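Local structure of YokD protein (Bacillus subtilis, 2NYG) at residues C183-L186 and A187-R190. The protein binds coenzyme A and is probably an aminoglycoside N-acetyltransferase-like enzyme that may contribute to antibiotic resistance. Numbering follows the deposited sequence.
Sequences CFHL and AEYR
His185 and Glu188 run side by side, and the ND1 side of the His185 ring meets OE1 of Glu188. ND1 of His185 donates to OE1 of Glu188 at 3.0 Å, with an N-H...O angle of 150°. The donor approaches nearly in line with the C-O bond, and OE1 sits somewhat out of the imidazole plane; ring and carboxylate planes are 26° apart. With similar first torsions, and three residues apart on the helical turn, the two chains point the same way. OE2 of Glu188 accepts from the backbone N of Arg220, so both carboxylate oxygens are engaged. The bond probably fixes the ring rotation of His185, which also meets Phe224 edge-to-face.

The backbone bonds step three residues at a time. Ala187 N to Phe184 O (2.8 Å) and Glu188 N to His185 O (2.9 Å) are both weak. Tyr189 N to Leu186 O is straighter, at 3.0 Å and 160°. This is the short helix 183-187 running out into a type I turn, Ala187 to Arg190, ahead of strand 196-201. Coenzyme A lies about 11 Å from the His185 side chain.

Leu186 CG lies 3.9 Å above the guanidinium plane of Arg190, over its centre. The extended Arg190 chain brings this group back alongside the helix. Tyr189 turns its ring edge to the carbonyl oxygens of His185 and Leu186, with Tyr189 CD1 3.2 Å from His185 O. Of the polar ends, Arg190 NE forms a salt bridge with Glu157, and Tyr189 OH is hydrogen-bonded to Glu216 OE2.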
ATOM      1  N   CYS A 183      -2.318  18.709 -12.092  1.00 32.52           N
ATOM      2  CA  CYS A 183      -3.302  19.697 -12.516  1.00 33.72           C
ATOM      3  C   CYS A 183      -3.031  20.282 -13.904  1.00 33.87           C
ATOM      4  O   CYS A 183      -3.970  20.597 -14.641  1.00 35.10           O
ATOM      5  CB  CYS A 183      -3.412  20.827 -11.490  1.00 33.66           C
ATOM      6  SG  CYS A 183      -1.927  21.811 -11.320  1.00 42.61           S
ATOM      7  N   PHE A 184      -1.759  20.429 -14.267  1.00 33.04           N
ATOM      8  CA  PHE A 184      -1.410  20.973 -15.575  1.00 33.26           C
ATOM      9  C   PHE A 184      -2.019  20.209 -16.751  1.00 34.57           C
ATOM     10  O   PHE A 184      -2.390  20.817 -17.758  1.00 34.24           O
ATOM     11  CB  PHE A 184       0.106  21.036 -15.724  1.00 32.10           C
ATOM     12  CG  PHE A 184       0.740  22.112 -14.902  1.00 32.32           C
ATOM     13  CD1 PHE A 184       2.055  21.999 -14.477  1.00 32.12           C
ATOM     14  CD2 PHE A 184       0.012  23.243 -14.538  1.00 31.70           C
ATOM     15  CE1 PHE A 184       2.634  22.996 -13.700  1.00 31.31           C
ATOM     16  CE2 PHE A 184       0.581  24.240 -13.764  1.00 29.72           C
ATOM     17  CZ  PHE A 184       1.892  24.117 -13.344  1.00 31.05           C
ATOM     18  N   HIS A 185      -2.116  18.886 -16.627  1.00 33.51           N
ATOM     19  CA  HIS A 185      -2.693  18.083 -17.688  1.00 34.66           C
ATOM     20  C   HIS A 185      -4.014  18.696 -18.126  1.00 35.87           C
ATOM     21  O   HIS A 185      -4.331  18.685 -19.308  1.00 36.97           O
ATOM     22  CB  HIS A 185      -2.964  16.643 -17.230  1.00 37.49           C
ATOM     23  CG  HIS A 185      -1.748  15.769 -17.156  1.00 38.24           C
ATOM     24  ND1 HIS A 185      -0.974  15.469 -18.254  1.00 38.84           N
ATOM     25  CD2 HIS A 185      -1.212  15.079 -16.119  1.00 38.74           C
ATOM     26  CE1 HIS A 185      -0.015  14.632 -17.899  1.00 39.41           C
ATOM     27  NE2 HIS A 185      -0.137  14.380 -16.609  1.00 40.05           N
ATOM     28  N   LEU A 186      -4.790  19.217 -17.181  1.00 35.08           N
ATOM     29  CA  LEU A 186      -6.078  19.813 -17.521  1.00 36.24           C
ATOM     30  C   LEU A 186      -5.958  20.903 -18.597  1.00 37.40           C
ATOM     31  O   LEU A 186      -6.789  20.972 -19.509  1.00 38.42           O
ATOM     32  CB  LEU A 186      -6.753  20.384 -16.274  1.00 36.65           C
ATOM     33  CG  LEU A 186      -8.090  21.124 -16.450  1.00 38.47           C
ATOM     34  CD1 LEU A 186      -9.183  20.212 -17.017  1.00 35.30           C
ATOM     35  CD2 LEU A 186      -8.500  21.676 -15.099  1.00 39.61           C
ATOM     36  N   ALA A 187      -4.937  21.754 -18.494  1.00 37.63           N
ATOM     37  CA  ALA A 187      -4.731  22.806 -19.483  1.00 36.74           C
ATOM     38  C   ALA A 187      -4.572  22.206 -20.893  1.00 36.59           C
ATOM     39  O   ALA A 187      -5.018  22.798 -21.881  1.00 36.83           O
ATOM     40  CB  ALA A 187      -3.515  23.625 -19.115  1.00 35.34           C
ATOM     41  N   GLU A 188      -3.954  21.031 -20.984  1.00 34.95           N
ATOM     42  CA  GLU A 188      -3.764  20.377 -22.277  1.00 34.73           C
ATOM     43  C   GLU A 188      -5.068  20.068 -23.002  1.00 35.42           C
ATOM     44  O   GLU A 188      -5.044  19.697 -24.169  1.00 38.41           O
ATOM     45  CB  GLU A 188      -2.924  19.098 -22.125  1.00 34.39           C
ATOM     46  CG  GLU A 188      -1.453  19.382 -21.834  1.00 34.44           C
ATOM     47  CD  GLU A 188      -0.623  18.144 -21.561  1.00 36.31           C
ATOM     48  OE1 GLU A 188      -0.924  17.420 -20.586  1.00 35.23           O
ATOM     49  OE2 GLU A 188       0.343  17.901 -22.312  1.00 35.91           O
ATOM     50  N   TYR A 189      -6.204  20.223 -22.326  1.00 35.66           N
ATOM     51  CA  TYR A 189      -7.500  19.991 -22.968  1.00 36.07           C
ATOM     52  C   TYR A 189      -8.183  21.333 -23.304  1.00 35.54           C
ATOM     53  O   TYR A 189      -9.334  21.372 -23.753  1.00 35.58           O
ATOM     54  CB  TYR A 189      -8.429  19.179 -22.062  1.00 38.40           C
ATOM     55  CG  TYR A 189      -7.961  17.782 -21.704  1.00 41.18           C
ATOM     56  CD1 TYR A 189      -7.005  17.579 -20.705  1.00 41.83           C
ATOM     57  CD2 TYR A 189      -8.522  16.656 -22.314  1.00 41.81           C
ATOM     58  CE1 TYR A 189      -6.625  16.299 -20.316  1.00 40.46           C
ATOM     59  CE2 TYR A 189      -8.149  15.365 -21.929  1.00 42.31           C
ATOM     60  CZ  TYR A 189      -7.198  15.200 -20.926  1.00 42.38           C
ATOM     61  OH  TYR A 189      -6.826  13.943 -20.507  1.00 41.07           O
ATOM     62  N   ARG A 190      -7.462  22.429 -23.090  1.00 33.56           N
ATOM     63  CA  ARG A 190      -7.982  23.765 -23.350  1.00 33.52           C
ATOM     64  C   ARG A 190      -7.114  24.535 -24.350  1.00 33.33           C
ATOM     65  O   ARG A 190      -7.205  25.760 -24.437  1.00 32.35           O
ATOM     66  CB  ARG A 190      -8.075  24.524 -22.022  1.00 33.48           C
ATOM     67  CG  ARG A 190      -8.916  23.781 -20.994  1.00 35.55           C
ATOM     68  CD  ARG A 190      -8.957  24.419 -19.610  1.00 34.49           C
ATOM     69  NE  ARG A 190     -10.050  23.845 -18.825  1.00 34.88           N
ATOM     70  CZ  ARG A 190     -10.331  24.142 -17.559  1.00 36.39           C
ATOM     71  NH1 ARG A 190      -9.593  25.020 -16.895  1.00 37.18           N
ATOM     72  NH2 ARG A 190     -11.367  23.568 -16.963  1.00 34.12           N
TER